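Local atomic coordinates of nicotinate-nucleotide--dimethylbenzimidazole phosphoribosyltransferase (Thermus thermophilus HB8, PDB entry 1WX1), a protein that probably catalyses transfer of phosphoribose from nicotinate mononucleotide to 5,6-dimethylbenzimidazole, giving alpha-ribazole 5'-phosphate, a step in cobalamin biosynthesis. Residues Glu27-Arg32 against Pro313-Ala318; Ala83-Phe88 against Gly307-Met312. All coordinates share one frame; numbering follows the deposited sequence.

Contact 1. Residues Glu27-Arg32 against Pro313-Ala318; sequences EEVALR and PLLRAA
V29 and A30 of helix 24-37 pack against L315 and A318 of helix 306-321, a crossed helix pair in which an N-terminal helix of the CobT chain meets one near its C-terminal end. The segment axes come within 8.8 Å at a signed crossing angle of -77°. So steep a crossing makes the contact local, little more than one turn of each helix, and small residues sit where the backbones are nearest: the CA atoms of A30 and A318 lie 4.8 Å apart.

The apolar part centres on V29. With CG1 anti to its backbone N (chi1 175°), this branch reaches into the angle between L315 and A318. V29 CG1 lies 3.5 Å from A318 CB, while the CB of V29 also rests near that methyl. The same V29 CG1 meets L315 CD2 at 3.8 Å. L315 approaches with the tip of one branch, its side chain at about a right angle to that of V29. The short branched valine suits the place, since one branch can meet both A318 and L315 while the backbones stay close; the longer leucine brings CD2 to the same valine methyl, and the loop residue L295 touches both.

Nothing polar ties the segments together. E27 and R32 bond elsewhere, to K18 and to the carbonyls of D270 and L272. Helix 306-321 is kinked at P313, which packs on P313 of the second subunit.

The tightest approach is of methyl to carbonyl: A30 CB lies 3.1 Å from A318 O, closer than the two CB atoms, which are 4.5 Å apart.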
ATOM      1  N   GLU A  27      -5.863 -11.532  -2.065  1.00 21.00           N
ATOM      2  CA  GLU A  27      -6.421 -12.847  -1.770  1.00 21.19           C
ATOM      3  C   GLU A  27      -5.312 -13.898  -1.765  1.00 21.01           C
ATOM      4  O   GLU A  27      -5.276 -14.767  -0.898  1.00 20.71           O
ATOM      5  CB  GLU A  27      -7.509 -13.216  -2.789  1.00 22.74           C
ATOM      6  CG  GLU A  27      -8.663 -12.216  -2.830  1.00 26.22           C
ATOM      7  CD  GLU A  27      -9.841 -12.700  -3.665  1.00 28.14           C
ATOM      8  OE1 GLU A  27     -10.785 -11.909  -3.878  1.00 27.89           O
ATOM      9  OE2 GLU A  27      -9.825 -13.870  -4.101  1.00 28.86           O
ATOM     10  N   GLU A  28      -4.399 -13.812  -2.728  1.00 21.39           N
ATOM     11  CA  GLU A  28      -3.296 -14.764  -2.801  1.00 23.67           C
ATOM     12  C   GLU A  28      -2.414 -14.611  -1.561  1.00 20.99           C
ATOM     13  O   GLU A  28      -1.935 -15.592  -0.994  1.00 19.60           O
ATOM     14  CB  GLU A  28      -2.463 -14.525  -4.065  1.00 27.59           C
ATOM     15  CG  GLU A  28      -1.444 -15.625  -4.337  1.00 36.46           C
ATOM     16  CD  GLU A  28      -0.778 -15.480  -5.699  1.00 42.97           C
ATOM     17  OE1 GLU A  28      -1.490 -15.154  -6.672  1.00 46.15           O
ATOM     18  OE2 GLU A  28       0.449 -15.704  -5.804  1.00 47.00           O
ATOM     19  N   VAL A  29      -2.203 -13.367  -1.151  1.00 20.09           N
ATOM     20  CA  VAL A  29      -1.401 -13.074   0.028  1.00 18.11           C
ATOM     21  C   VAL A  29      -2.029 -13.749   1.247  1.00 17.99           C
ATOM     22  O   VAL A  29      -1.344 -14.413   2.026  1.00 15.94           O
ATOM     23  CB  VAL A  29      -1.322 -11.545   0.274  1.00 16.81           C
ATOM     24  CG1 VAL A  29      -0.577 -11.263   1.575  1.00 19.05           C
ATOM     25  CG2 VAL A  29      -0.612 -10.862  -0.900  1.00 17.52           C
ATOM     26  N   ALA A  30      -3.338 -13.578   1.403  1.00 16.32           N
ATOM     27  CA  ALA A  30      -4.064 -14.174   2.525  1.00 17.66           C
ATOM     28  C   ALA A  30      -3.879 -15.690   2.559  1.00 18.43           C
ATOM     29  O   ALA A  30      -3.622 -16.278   3.613  1.00 17.01           O
ATOM     30  CB  ALA A  30      -5.556 -13.835   2.424  1.00 17.93           C
ATOM     31  N   LEU A  31      -4.017 -16.326   1.400  1.00 18.89           N
ATOM     32  CA  LEU A  31      -3.872 -17.776   1.318  1.00 18.11           C
ATOM     33  C   LEU A  31      -2.475 -18.227   1.718  1.00 19.01           C
ATOM     34  O   LEU A  31      -2.309 -19.241   2.394  1.00 19.45           O
ATOM     35  CB  LEU A  31      -4.178 -18.256  -0.097  1.00 18.78           C
ATOM     36  CG  LEU A  31      -5.580 -17.931  -0.616  1.00 21.58           C
ATOM     37  CD1 LEU A  31      -5.714 -18.418  -2.059  1.00 21.28           C
ATOM     38  CD2 LEU A  31      -6.623 -18.593   0.276  1.00 20.97           C
ATOM     39  N   ARG A  32      -1.464 -17.481   1.294  1.00 19.50           N
ATOM     40  CA  ARG A  32      -0.097 -17.843   1.640  1.00 19.84           C
ATOM     41  C   ARG A  32       0.113 -17.697   3.143  1.00 18.19           C
ATOM     42  O   ARG A  32       0.728 -18.554   3.776  1.00 19.80           O
ATOM     43  CB  ARG A  32       0.900 -16.970   0.871  1.00 19.06           C
ATOM     44  CG  ARG A  32       0.873 -17.180  -0.637  1.00 25.51           C
ATOM     45  CD  ARG A  32       1.981 -16.379  -1.324  1.00 24.86           C
ATOM     46  NE  ARG A  32       3.296 -16.783  -0.840  1.00 23.38           N
ATOM     47  CZ  ARG A  32       4.376 -16.008  -0.863  1.00 25.26           C
ATOM     48  NH1 ARG A  32       4.305 -14.772  -1.352  1.00 21.94           N
ATOM     49  NH2 ARG A  32       5.527 -16.468  -0.387  1.00 23.38           N
ATOM     50  N   PRO A 313       1.149  -3.214   6.787  1.00 16.87           N
ATOM     51  CA  PRO A 313      -0.291  -3.046   7.028  1.00 17.09           C
ATOM     52  C   PRO A 313      -1.112  -3.796   5.974  1.00 16.96           C
ATOM     53  O   PRO A 313      -2.214  -4.268   6.252  1.00 15.64           O
ATOM     54  CB  PRO A 313      -0.486  -1.533   6.947  1.00 17.01           C
ATOM     55  CG  PRO A 313       0.834  -0.999   7.421  1.00 19.03           C
ATOM     56  CD  PRO A 313       1.824  -1.905   6.716  1.00 16.64           C
ATOM     57  N   LEU A 314      -0.575  -3.901   4.760  1.00 17.23           N
ATOM     58  CA  LEU A 314      -1.272  -4.624   3.699  1.00 18.50           C
ATOM     59  C   LEU A 314      -1.295  -6.110   4.028  1.00 18.35           C
ATOM     60  O   LEU A 314      -2.295  -6.787   3.791  1.00 18.17           O
ATOM     61  CB  LEU A 314      -0.590  -4.413   2.347  1.00 19.16           C
ATOM     62  CG  LEU A 314      -0.677  -3.013   1.747  1.00 21.06           C
ATOM     63  CD1 LEU A 314       0.011  -3.012   0.384  1.00 24.98           C
ATOM     64  CD2 LEU A 314      -2.141  -2.605   1.603  1.00 25.20           C
ATOM     65  N   LEU A 315      -0.194  -6.623   4.577  1.00 17.22           N
ATOM     66  CA  LEU A 315      -0.148  -8.034   4.936  1.00 17.99           C
ATOM     67  C   LEU A 315      -1.163  -8.327   6.036  1.00 17.95           C
ATOM     68  O   LEU A 315      -1.821  -9.370   6.027  1.00 16.15           O
ATOM     69  CB  LEU A 315       1.257  -8.429   5.406  1.00 21.61           C
ATOM     70  CG  LEU A 315       2.377  -8.224   4.382  1.00 26.69           C
ATOM     71  CD1 LEU A 315       3.692  -8.739   4.946  1.00 27.75           C
ATOM     72  CD2 LEU A 315       2.039  -8.954   3.101  1.00 26.30           C
ATOM     73  N   ARG A 316      -1.294  -7.406   6.987  1.00 17.20           N
ATOM     74  CA  ARG A 316      -2.246  -7.586   8.083  1.00 17.40           C
ATOM     75  C   ARG A 316      -3.670  -7.576   7.537  1.00 16.83           C
ATOM     76  O   ARG A 316      -4.503  -8.389   7.933  1.00 17.30           O
ATOM     77  CB  ARG A 316      -2.089  -6.477   9.130  1.00 16.98           C
ATOM     78  CG  ARG A 316      -0.724  -6.447   9.795  1.00 19.09           C
ATOM     79  CD  ARG A 316      -0.742  -5.635  11.076  1.00 22.53           C
ATOM     80  NE  ARG A 316       0.584  -5.573  11.684  1.00 22.02           N
ATOM     81  CZ  ARG A 316       1.459  -4.594  11.475  1.00 23.93           C
ATOM     82  NH1 ARG A 316       1.145  -3.582  10.676  1.00 24.35           N
ATOM     83  NH2 ARG A 316       2.656  -4.634  12.055  1.00 21.98           N
ATOM     84  N   ALA A 317      -3.939  -6.649   6.624  1.00 15.54           N
ATOM     85  CA  ALA A 317      -5.258  -6.542   6.009  1.00 17.28           C
ATOM     86  C   ALA A 317      -5.587  -7.835   5.274  1.00 17.40           C
ATOM     87  O   ALA A 317      -6.700  -8.349   5.364  1.00 16.76           O
ATOM     88  CB  ALA A 317      -5.286  -5.375   5.036  1.00 17.41           C
ATOM     89  N   ALA A 318      -4.609  -8.351   4.538  1.00 17.23           N
ATOM     90  CA  ALA A 318      -4.787  -9.585   3.788  1.00 16.76           C
ATOM     91  C   ALA A 318      -5.185 -10.731   4.719  1.00 16.84           C
ATOM     92  O   ALA A 318      -6.095 -11.502   4.416  1.00 17.44           O
ATOM     93  CB  ALA A 318      -3.495  -9.931   3.045  1.00 17.63           C
TER

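Contact 2. Residues Ala83-Phe88 against Gly307-Met312; sequences AAINQF and GAVLAM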
ATOM      1  N   ALA A  83      15.253   8.841  10.815  1.00 16.16           N
ATOM      2  CA  ALA A  83      15.290   8.320   9.449  1.00 18.04           C
ATOM      3  C   ALA A  83      13.910   7.932   8.930  1.00 17.23           C
ATOM      4  O   ALA A  83      12.951   7.812   9.695  1.00 16.06           O
ATOM      5  CB  ALA A  83      16.229   7.120   9.365  1.00 15.73           C
ATOM      6  N   ALA A  84      13.816   7.733   7.619  1.00 16.00           N
ATOM      7  CA  ALA A  84      12.552   7.356   7.002  1.00 17.49           C
ATOM      8  C   ALA A  84      12.023   6.068   7.624  1.00 17.20           C
ATOM      9  O   ALA A  84      10.831   5.954   7.929  1.00 18.07           O
ATOM     10  CB  ALA A  84      12.740   7.174   5.492  1.00 17.75           C
ATOM     11  N   ILE A  85      12.910   5.098   7.827  1.00 15.93           N
ATOM     12  CA  ILE A  85      12.494   3.824   8.398  1.00 17.39           C
ATOM     13  C   ILE A  85      11.837   3.987   9.769  1.00 16.46           C
ATOM     14  O   ILE A  85      10.856   3.308  10.070  1.00 16.93           O
ATOM     15  CB  ILE A  85      13.685   2.821   8.493  1.00 17.29           C
ATOM     16  CG1 ILE A  85      13.161   1.440   8.901  1.00 18.04           C
ATOM     17  CG2 ILE A  85      14.728   3.313   9.488  1.00 16.53           C
ATOM     18  CD1 ILE A  85      12.161   0.857   7.917  1.00 20.07           C
ATOM     19  N   ASN A  86      12.358   4.884  10.601  1.00 16.34           N
ATOM     20  CA  ASN A  86      11.759   5.092  11.915  1.00 16.71           C
ATOM     21  C   ASN A  86      10.339   5.626  11.780  1.00 17.18           C
ATOM     22  O   ASN A  86       9.444   5.224  12.525  1.00 17.88           O
ATOM     23  CB  ASN A  86      12.562   6.094  12.750  1.00 18.11           C
ATOM     24  CG  ASN A  86      13.985   5.654  12.982  1.00 20.16           C
ATOM     25  OD1 ASN A  86      14.897   6.115  12.304  1.00 18.80           O
ATOM     26  ND2 ASN A  86      14.181   4.747  13.937  1.00 18.64           N
ATOM     27  N   GLN A  87      10.143   6.544  10.837  1.00 15.72           N
ATOM     28  CA  GLN A  87       8.834   7.151  10.621  1.00 18.76           C
ATOM     29  C   GLN A  87       7.813   6.151  10.091  1.00 18.35           C
ATOM     30  O   GLN A  87       6.666   6.122  10.545  1.00 18.91           O
ATOM     31  CB  GLN A  87       8.951   8.331   9.651  1.00 18.23           C
ATOM     32  CG  GLN A  87       9.880   9.442  10.126  1.00 20.46           C
ATOM     33  CD  GLN A  87       9.650   9.826  11.581  1.00 22.92           C
ATOM     34  OE1 GLN A  87       8.516  10.021  12.016  1.00 22.40           O
ATOM     35  NE2 GLN A  87      10.736   9.942  12.339  1.00 26.63           N
ATOM     36  N   PHE A  88       8.228   5.332   9.133  1.00 16.98           N
ATOM     37  CA  PHE A  88       7.332   4.338   8.560  1.00 16.97           C
ATOM     38  C   PHE A  88       7.009   3.246   9.574  1.00 16.52           C
ATOM     39  O   PHE A  88       5.880   2.764   9.637  1.00 16.02           O
ATOM     40  CB  PHE A  88       7.953   3.727   7.297  1.00 17.17           C
ATOM     41  CG  PHE A  88       8.071   4.697   6.143  1.00 17.20           C
ATOM     42  CD1 PHE A  88       7.465   5.954   6.200  1.00 19.38           C
ATOM     43  CD2 PHE A  88       8.763   4.342   4.989  1.00 17.38           C
ATOM     44  CE1 PHE A  88       7.549   6.844   5.126  1.00 18.05           C
ATOM     45  CE2 PHE A  88       8.853   5.225   3.908  1.00 19.86           C
ATOM     46  CZ  PHE A  88       8.240   6.481   3.980  1.00 19.15           C
ATOM     47  N   GLY A 307      10.346   0.093   2.156  1.00 15.74           N
ATOM     48  CA  GLY A 307       9.293  -0.496   1.348  1.00 15.60           C
ATOM     49  C   GLY A 307       8.646  -1.685   2.030  1.00 16.33           C
ATOM     50  O   GLY A 307       7.427  -1.854   1.976  1.00 16.57           O
ATOM     51  N   ALA A 308       9.462  -2.512   2.674  1.00 14.17           N
ATOM     52  CA  ALA A 308       8.960  -3.679   3.373  1.00 13.79           C
ATOM     53  C   ALA A 308       8.029  -3.282   4.511  1.00 14.67           C
ATOM     54  O   ALA A 308       6.972  -3.888   4.698  1.00 14.47           O
ATOM     55  CB  ALA A 308      10.125  -4.501   3.920  1.00 14.61           C
ATOM     56  N   VAL A 309       8.429  -2.271   5.278  1.00 15.74           N
ATOM     57  CA  VAL A 309       7.632  -1.809   6.408  1.00 14.72           C
ATOM     58  C   VAL A 309       6.310  -1.188   5.961  1.00 17.06           C
ATOM     59  O   VAL A 309       5.273  -1.386   6.605  1.00 14.99           O
ATOM     60  CB  VAL A 309       8.439  -0.808   7.270  1.00 15.14           C
ATOM     61  CG1 VAL A 309       7.539  -0.161   8.321  1.00 15.65           C
ATOM     62  CG2 VAL A 309       9.587  -1.546   7.957  1.00 14.69           C
ATOM     63  N   LEU A 310       6.340  -0.450   4.856  1.00 17.31           N
ATOM     64  CA  LEU A 310       5.127   0.164   4.324  1.00 18.41           C
ATOM     65  C   LEU A 310       4.127  -0.906   3.889  1.00 18.88           C
ATOM     66  O   LEU A 310       2.921  -0.665   3.859  1.00 17.24           O
ATOM     67  CB  LEU A 310       5.461   1.054   3.126  1.00 18.78           C
ATOM     68  CG  LEU A 310       6.187   2.368   3.432  1.00 21.64           C
ATOM     69  CD1 LEU A 310       6.550   3.069   2.135  1.00 21.42           C
ATOM     70  CD2 LEU A 310       5.290   3.251   4.290  1.00 20.70           C
ATOM     71  N   ALA A 311       4.629  -2.090   3.552  1.00 18.56           N
ATOM     72  CA  ALA A 311       3.760  -3.181   3.110  1.00 17.45           C
ATOM     73  C   ALA A 311       3.162  -4.015   4.242  1.00 19.33           C
ATOM     74  O   ALA A 311       2.242  -4.806   4.013  1.00 17.64           O
ATOM     75  CB  ALA A 311       4.521  -4.093   2.163  1.00 18.70           C
ATOM     76  N   MET A 312       3.660  -3.845   5.461  1.00 17.97           N
ATOM     77  CA  MET A 312       3.147  -4.642   6.571  1.00 17.71           C
ATOM     78  C   MET A 312       1.655  -4.460   6.830  1.00 16.67           C
ATOM     79  O   MET A 312       0.950  -5.438   7.074  1.00 16.62           O
ATOM     80  CB  MET A 312       3.954  -4.373   7.845  1.00 17.92           C
ATOM     81  CG  MET A 312       5.390  -4.876   7.744  1.00 18.01           C
ATOM     82  SD  MET A 312       6.306  -4.750   9.301  1.00 20.68           S
ATOM     83  CE  MET A 312       7.784  -5.682   8.903  1.00 19.08           C
TER
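The backbone N of F88 bonds to A84 O at 2.9 Å, and this turn of helix 84-91 presents the phenyl ring to L310 of helix 306-321. The two segments run parallel, 5° apart, with their axes 9.5 Å from each other. A308 and M312 lie against strand 157-163, so the contact joins two helices beside the parallel sheet.

The CB of F88 points toward helix 306-321, and chi1 of -68°, CG anti to the carbonyl carbon, sets the ring against L310. L310 CD2 sits over one face in a CH-pi contact, 3.8 Å from the centroid of the F88 ring and 18° off the normal. L310 CD1 stands past the ring's rim, 3.6 Å from F88 CE2. A forked leucine can thus meet both face and rim. V309 packs beside it, CG1 against F88 O and CB, and CG2 3.5 Å from the terminal methyl of I85, CD1; the two side chains cross at about a right angle.

Polar groups serve the helix starts. N86 OD1 accepts the N-H of the N-cap residue A83 (3.1 Å); the return bond of a capping box cannot form from alanine. E304 OE1 takes the N-H of I85, and D250 bonds A308 N.

No hydrogen bond crosses between the segments; their side chains meet through apolar groups. The I85 side chain is about 4 Å from that of E304, so this apolar packing lies next to the predicted proton acceptor.

Both contacts are buried and both use helix 306-321, whose first turns carry contact 2 and whose later turns, past the kink at P313, carry contact 1. Contact 2 lies nearer the middle of the chain, about 12 Å from its centre against about 18 Å, and joins two nearly parallel helices beside the predicted active site. Contact 1 crosses steeply, buries less surface (164 against 230 Å²) and lies away from that site. Neither has a hydrogen bond between its segments. Alanines stand at the close approach of contact 1, whereas contact 2 places the F88 ring between segments whose axes are 9.5 Å apart, against 8.8 Å. The second subunit packs against both.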